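Local atomic coordinates of mandelate racemase/muconate lactonizing enzyme family protein (Sorangium cellulosum, PDB entry 3S5S), a protein that belongs to the mandelate racemase/muconate lactonizing enzyme family, whose members join an N-terminal domain to a C-terminal enolase-type barrel. Residues V268-M273 with A310-G315; A251-V256 with A284-A289. All coordinates share one frame; numbering follows the deposited sequence. Where two conformers were deposited one is given.

Contact 1: residues V268-M273 with A310-G315; sequences VNIKLM and ACFAAG
In the barrel domain of this enolase-superfamily protein, I270 on strand 267-270 and L272 at the start of helix 272-289 receive the ring of F312, which comes from helix 303-316. The ring bridges the two residues, taking L272 over one face and I270 at its CE2/CZ end. With CG anti to the backbone N (chi1 170°), it stands out from its helix and reaches the end of the strand and the start of the helix that follows, although the backbones stay well apart: the CA atoms of L272 and F312 are 8.7 Å from each other. A single methyl makes the face contact. L272 CD2 sits over the middle of the ring, 3.9 Å from the centroid of the F312 ring and only 12° off its normal, a clear CH-pi contact. I270 meets the far end of the same ring obliquely, its CG2 methyl lying 3.9 Å from F312 CE2 and 4.1 Å from F312 CZ. The two side chains cross at about a right angle, whereas L272 and F312 run past each other in opposite senses.

A280 and L281 of helix 272-289 and I296 of strand 293-296 also touch F312. Side chains alternate along the segment, and K271, whose CB points away from the F312 helix, forms a salt bridge with D247, while N269 ND2 is hydrogen-bonded to E222 OE1. The polar side chains thus leave this part of the chain on a different side from I270. Such a division, with apolar residues turned to the surrounding helices and polar ones turned inward, is typical of the modified (beta/alpha)8 barrel, (beta/alpha)7beta, of the enolase superfamily.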
ATOM      1  N   VAL A 268      -3.942  14.778  -5.611  1.00 22.74           N
ATOM      2  CA  VAL A 268      -3.772  14.705  -4.152  1.00 23.92           C
ATOM      3  C   VAL A 268      -2.335  15.042  -3.713  1.00 22.96           C
ATOM      4  O   VAL A 268      -1.362  14.504  -4.231  1.00 21.64           O
ATOM      5  CB  VAL A 268      -4.210  13.298  -3.578  1.00 23.62           C
ATOM      6  CG1 VAL A 268      -3.601  13.060  -2.286  1.00 24.61           C
ATOM      7  CG2 VAL A 268      -5.699  13.245  -3.394  1.00 24.52           C
ATOM      8  N   ASN A 269      -2.236  15.943  -2.740  1.00 23.79           N
ATOM      9  CA  ASN A 269      -0.982  16.244  -2.059  1.00 22.03           C
ATOM     10  C   ASN A 269      -0.798  15.311  -0.858  1.00 21.62           C
ATOM     11  O   ASN A 269      -1.489  15.413   0.144  1.00 22.68           O
ATOM     12  CB  ASN A 269      -0.982  17.706  -1.632  1.00 22.84           C
ATOM     13  CG  ASN A 269       0.374  18.139  -1.078  1.00 25.19           C
ATOM     14  OD1 ASN A 269       1.194  17.278  -0.716  1.00 23.73           O
ATOM     15  ND2 ASN A 269       0.630  19.471  -1.027  1.00 23.59           N
ATOM     16  N   ILE A 270       0.098  14.354  -0.992  1.00 21.20           N
ATOM     17  CA  ILE A 270       0.382  13.369   0.038  1.00 20.30           C
ATOM     18  C   ILE A 270       1.534  13.903   0.865  1.00 20.43           C
ATOM     19  O   ILE A 270       2.568  14.318   0.320  1.00 19.67           O
ATOM     20  CB  ILE A 270       0.833  12.026  -0.637  1.00 19.68           C
ATOM     21  CG1 ILE A 270      -0.244  11.493  -1.573  1.00 19.87           C
ATOM     22  CG2 ILE A 270       1.183  10.970   0.360  1.00 15.64           C
ATOM     23  CD1 ILE A 270       0.192  10.231  -2.396  1.00 17.77           C
ATOM     24  N   LYS A 271       1.379  13.854   2.184  1.00 21.12           N
ATOM     25  CA  LYS A 271       2.483  14.183   3.103  1.00 20.61           C
ATOM     26  C   LYS A 271       2.634  13.073   4.103  1.00 19.93           C
ATOM     27  O   LYS A 271       1.641  12.659   4.681  1.00 19.67           O
ATOM     28  CB  LYS A 271       2.192  15.489   3.842  1.00 21.19           C
ATOM     29  CG  LYS A 271       1.984  16.653   2.887  1.00 22.69           C
ATOM     30  CD  LYS A 271       1.823  17.910   3.612  1.00 24.34           C
ATOM     31  CE  LYS A 271       1.058  18.808   2.733  1.00 26.40           C
ATOM     32  NZ  LYS A 271       1.124  20.189   3.273  1.00 31.10           N
ATOM     33  N   LEU A 272       3.869  12.620   4.341  1.00 19.43           N
ATOM     34  CA  LEU A 272       4.117  11.604   5.364  1.00 18.91           C
ATOM     35  C   LEU A 272       3.644  12.081   6.742  1.00 19.21           C
ATOM     36  O   LEU A 272       3.174  11.264   7.566  1.00 19.70           O
ATOM     37  CB  LEU A 272       5.592  11.211   5.391  1.00 18.93           C
ATOM     38  CG  LEU A 272       6.146  10.648   4.075  1.00 19.98           C
ATOM     39  CD1 LEU A 272       7.455   9.891   4.294  1.00 16.68           C
ATOM     40  CD2 LEU A 272       5.142   9.740   3.415  1.00 19.10           C
ATOM     41  N   MET A 273       3.676  13.406   6.936  1.00 19.01           N
ATOM     42  CA  MET A 273       3.522  14.034   8.233  1.00 19.17           C
ATOM     43  C   MET A 273       2.089  14.247   8.671  1.00 20.96           C
ATOM     44  O   MET A 273       1.861  14.515   9.864  1.00 20.84           O
ATOM     45  CB  MET A 273       4.263  15.367   8.288  1.00 19.17           C
ATOM     46  CG  MET A 273       4.596  15.786   9.748  1.00 18.21           C
ATOM     47  SD  MET A 273       6.007  14.953  10.472  1.00  9.16           S
ATOM     48  CE  MET A 273       7.117  15.173   9.107  1.00 10.20           C
ATOM     49  N   ALA A 310      11.242  11.964  -0.257  1.00 20.61           N
ATOM     50  CA  ALA A 310      11.743  11.785  -1.608  1.00 20.26           C
ATOM     51  C   ALA A 310      11.900  10.284  -1.862  1.00 20.60           C
ATOM     52  O   ALA A 310      11.517   9.806  -2.921  1.00 22.65           O
ATOM     53  CB  ALA A 310      12.997  12.546  -1.821  1.00 19.84           C
ATOM     54  N   CYS A 311      12.363   9.527  -0.864  1.00 21.21           N
ATOM     55  CA  CYS A 311      12.496   8.065  -0.968  1.00 20.78           C
ATOM     56  C   CYS A 311      11.139   7.467  -1.264  1.00 20.03           C
ATOM     57  O   CYS A 311      11.025   6.562  -2.091  1.00 19.60           O
ATOM     58  CB  CYS A 311      12.999   7.471   0.339  1.00 20.72           C
ATOM     59  SG  CYS A 311      14.734   7.752   0.656  1.00 27.35           S
ATOM     60  N   PHE A 312      10.119   7.994  -0.582  1.00 18.36           N
ATOM     61  CA  PHE A 312       8.743   7.535  -0.745  1.00 17.56           C
ATOM     62  C   PHE A 312       8.267   7.795  -2.193  1.00 17.13           C
ATOM     63  O   PHE A 312       7.976   6.835  -2.940  1.00 16.61           O
ATOM     64  CB  PHE A 312       7.844   8.185   0.355  1.00 16.82           C
ATOM     65  CG  PHE A 312       6.348   7.989   0.178  1.00 15.71           C
ATOM     66  CD1 PHE A 312       5.692   6.939   0.784  1.00 15.47           C
ATOM     67  CD2 PHE A 312       5.576   8.910  -0.556  1.00 19.93           C
ATOM     68  CE1 PHE A 312       4.264   6.755   0.662  1.00 14.31           C
ATOM     69  CE2 PHE A 312       4.154   8.757  -0.709  1.00 19.06           C
ATOM     70  CZ  PHE A 312       3.499   7.656  -0.072  1.00 18.09           C
ATOM     71  N   ALA A 313       8.192   9.077  -2.579  1.00 16.96           N
ATOM     72  CA  ALA A 313       7.760   9.472  -3.935  1.00 16.86           C
ATOM     73  C   ALA A 313       8.607   8.788  -5.053  1.00 17.88           C
ATOM     74  O   ALA A 313       8.028   8.170  -5.948  1.00 18.01           O
ATOM     75  CB  ALA A 313       7.800  10.933  -4.091  1.00 16.86           C
ATOM     76  N   ALA A 314       9.950   8.876  -5.006  1.00 17.31           N
ATOM     77  CA  ALA A 314      10.753   8.238  -6.079  1.00 18.51           C
ATOM     78  C   ALA A 314      10.687   6.692  -6.074  1.00 19.09           C
ATOM     79  O   ALA A 314      10.798   6.076  -7.110  1.00 20.73           O
ATOM     80  CB  ALA A 314      12.259   8.720  -6.051  1.00 18.18           C
ATOM     81  N   GLY A 315      10.552   6.075  -4.902  1.00 18.71           N
ATOM     82  CA  GLY A 315      10.403   4.618  -4.797  1.00 18.95           C
ATOM     83  C   GLY A 315       9.106   4.164  -5.411  1.00 19.68           C
ATOM     84  O   GLY A 315       9.089   3.223  -6.226  1.00 21.06           O
TER

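Contact 2: residues A251-V256 with A284-A289; sequences ASAEDV and AAVARA
A253 and V286 bring two helices close together, their CA atoms 6.5 Å apart, and the CA atoms of V256 and A287 keep almost the same spacing, 6.6 Å. Small side chains permit this approach. V256 and V286 pass each other in opposite directions and meet methyl to methyl, V256 CG1 lying 3.8 Å from V286 CG1. In both valines CG1 is anti to the backbone N, the setting that carries this methyl to the interface. V256 CG1 also rests on A287, 4.1 Å from its CB, while V286 CG2 approaches A253 CB at 4.2 Å.

The beginning of helix 253-261 is fixed separately. S252 is the N-cap: its OG accepts from D255 N, and D255 OD2 in return takes S252 N at 2.8 Å from well above the carboxylate plane, which makes a capping box. A251 N is accepted by the anti lone pair of D255 OD2, and R227 adds a salt bridge. V286 and A289 also pack on the second subunit.

The side chains that meet are all apolar, though A253 O lies 3.9 Å from V286 CG1, so the fit probably depends mainly on shape and dispersion, and the polar groups that hold the turn in place are kept to the helix end.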
ATOM      1  N   ALA A 251      -6.556  13.835   4.127  1.00 29.07           N
ATOM      2  CA  ALA A 251      -5.730  13.452   5.269  1.00 29.89           C
ATOM      3  C   ALA A 251      -5.791  11.943   5.518  1.00 30.71           C
ATOM      4  O   ALA A 251      -4.920  11.399   6.232  1.00 30.90           O
ATOM      5  CB  ALA A 251      -6.149  14.239   6.532  1.00 30.61           C
ATOM      6  N   SER A 252      -6.819  11.277   4.959  1.00 31.43           N
ATOM      7  CA  SER A 252      -6.871   9.812   4.983  1.00 31.61           C
ATOM      8  C   SER A 252      -7.229   9.229   3.624  1.00 31.97           C
ATOM      9  O   SER A 252      -7.795   9.920   2.771  1.00 33.17           O
ATOM     10  CB  SER A 252      -7.876   9.325   6.025  1.00 32.11           C
ATOM     11  OG  SER A 252      -9.184   9.768   5.725  1.00 34.93           O
ATOM     12  N   ALA A 253      -6.937   7.944   3.453  1.00 31.52           N
ATOM     13  CA  ALA A 253      -7.252   7.218   2.224  1.00 31.79           C
ATOM     14  C   ALA A 253      -8.709   7.291   1.967  1.00 32.90           C
ATOM     15  O   ALA A 253      -9.139   7.414   0.814  1.00 33.91           O
ATOM     16  CB  ALA A 253      -6.829   5.778   2.328  1.00 32.08           C
ATOM     17  N   GLU A 254      -9.463   7.232   3.049  1.00 32.79           N
ATOM     18  CA  GLU A 254     -10.871   7.524   3.042  1.00 34.95           C
ATOM     19  C   GLU A 254     -11.237   8.885   2.475  1.00 34.72           C
ATOM     20  O   GLU A 254     -12.174   8.972   1.711  1.00 35.19           O
ATOM     21  CB  GLU A 254     -11.383   7.484   4.472  1.00 37.17           C
ATOM     22  CG  GLU A 254     -12.229   6.320   4.856  1.00 41.62           C
ATOM     23  CD  GLU A 254     -13.102   6.686   6.060  1.00 51.12           C
ATOM     24  OE1 GLU A 254     -14.307   7.012   5.861  1.00 51.95           O
ATOM     25  OE2 GLU A 254     -12.558   6.689   7.206  1.00 52.82           O
ATOM     26  N   ASP A 255     -10.543   9.954   2.879  1.00 34.41           N
ATOM     27  CA  ASP A 255     -10.839  11.273   2.307  1.00 35.47           C
ATOM     28  C   ASP A 255     -10.599  11.202   0.797  1.00 35.16           C
ATOM     29  O   ASP A 255     -11.366  11.782   0.025  1.00 35.29           O
ATOM     30  CB  ASP A 255      -9.925  12.411   2.826  1.00 35.36           C
ATOM     31  CG  ASP A 255     -10.015  12.661   4.326  1.00 37.69           C
ATOM     32  OD1 ASP A 255     -11.096  12.469   4.938  1.00 39.00           O
ATOM     33  OD2 ASP A 255      -8.951  13.067   4.886  1.00 38.90           O
ATOM     34  N   VAL A 256      -9.512  10.528   0.398  1.00 33.66           N
ATOM     35  CA  VAL A 256      -9.134  10.404  -1.025  1.00 33.90           C
ATOM     36  C   VAL A 256     -10.205   9.708  -1.860  1.00 34.49           C
ATOM     37  O   VAL A 256     -10.653  10.249  -2.863  1.00 35.45           O
ATOM     38  CB  VAL A 256      -7.756   9.736  -1.195  1.00 33.22           C
ATOM     39  CG1 VAL A 256      -7.404   9.566  -2.661  1.00 33.60           C
ATOM     40  CG2 VAL A 256      -6.700  10.565  -0.491  1.00 32.73           C
ATOM     41  N   ALA A 284      -1.572   6.892  -1.630  1.00 21.25           N
ATOM     42  CA  ALA A 284      -0.989   6.743  -2.969  1.00 21.03           C
ATOM     43  C   ALA A 284      -1.721   5.674  -3.815  1.00 21.76           C
ATOM     44  O   ALA A 284      -2.054   5.900  -4.982  1.00 23.66           O
ATOM     45  CB  ALA A 284       0.473   6.395  -2.841  1.00 19.48           C
ATOM     46  N   ALA A 285      -1.992   4.511  -3.236  1.00 21.82           N
ATOM     47  CA  ALA A 285      -2.626   3.428  -4.012  1.00 22.75           C
ATOM     48  C   ALA A 285      -4.052   3.764  -4.350  1.00 23.96           C
ATOM     49  O   ALA A 285      -4.496   3.477  -5.453  1.00 25.87           O
ATOM     50  CB  ALA A 285      -2.587   2.088  -3.253  1.00 22.19           C
ATOM     51  N   VAL A 286      -4.790   4.347  -3.398  1.00 24.21           N
ATOM     52  CA  VAL A 286      -6.176   4.725  -3.657  1.00 24.06           C
ATOM     53  C   VAL A 286      -6.159   5.823  -4.699  1.00 24.26           C
ATOM     54  O   VAL A 286      -7.014   5.829  -5.612  1.00 25.75           O
ATOM     55  CB  VAL A 286      -6.910   5.185  -2.365  1.00 24.27           C
ATOM     56  CG1 VAL A 286      -8.225   5.863  -2.666  1.00 24.58           C
ATOM     57  CG2 VAL A 286      -7.159   3.993  -1.472  1.00 24.68           C
ATOM     58  N   ALA A 287      -5.165   6.707  -4.625  1.00 22.27           N
ATOM     59  CA  ALA A 287      -5.140   7.835  -5.545  1.00 23.59           C
ATOM     60  C   ALA A 287      -4.857   7.406  -6.996  1.00 24.52           C
ATOM     61  O   ALA A 287      -5.522   7.866  -7.898  1.00 25.95           O
ATOM     62  CB  ALA A 287      -4.191   8.903  -5.073  1.00 22.34           C
ATOM     63  N   ARG A 288      -3.884   6.527  -7.229  0.50 24.75           N
ATOM     64  CA  ARG A 288      -3.691   6.032  -8.594  0.50 25.64           C
ATOM     65  C   ARG A 288      -4.884   5.184  -9.026  0.50 26.72           C
ATOM     66  O   ARG A 288      -5.329   5.269 -10.173  0.50 27.72           O
ATOM     67  CB  ARG A 288      -2.378   5.261  -8.786  0.50 25.50           C
ATOM     68  CG  ARG A 288      -2.402   4.376 -10.055  0.50 28.01           C
ATOM     69  CD  ARG A 288      -1.129   4.433 -10.875  0.50 31.01           C
ATOM     70  NE  ARG A 288      -1.370   4.660 -12.313  0.50 34.28           N
ATOM     71  CZ  ARG A 288      -0.394   4.703 -13.227  0.50 35.28           C
ATOM     72  NH1 ARG A 288       0.863   4.522 -12.839  0.50 33.56           N
ATOM     73  NH2 ARG A 288      -0.664   4.917 -14.520  0.50 35.25           N
ATOM     74  N   ALA A 289      -5.421   4.376  -8.113  1.00 26.64           N
ATOM     75  CA  ALA A 289      -6.642   3.616  -8.445  1.00 27.55           C
ATOM     76  C   ALA A 289      -7.744   4.578  -8.877  1.00 27.69           C
ATOM     77  O   ALA A 289      -8.338   4.395  -9.906  1.00 28.75           O
ATOM     78  CB  ALA A 289      -7.112   2.744  -7.292  1.00 26.29           C
TER

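Contact 1 joins strand 267-270 and the start of helix 272-289 to helix 303-316, and contact 2 joins helices 253-261 and 272-289; their centres are 12 Å apart. Contact 1 lies about 7 Å from the centre of the chain and contact 2 about 16 Å, measured from their centres. The chain runs from helix 253-261 through strand 267-270 into helix 272-289, and the segments of the two contacts alternate in sequence. They also touch directly: I270 CD1 is 3.7 Å from A284 CA, V268 CG2 is 4.1 Å from V256 CG2, and F312 CZ is 4.3 Å from A284 CB. A284 thus packs against contact 1 while V286 and A287 serve contact 2, making helix 272-289 the shared element.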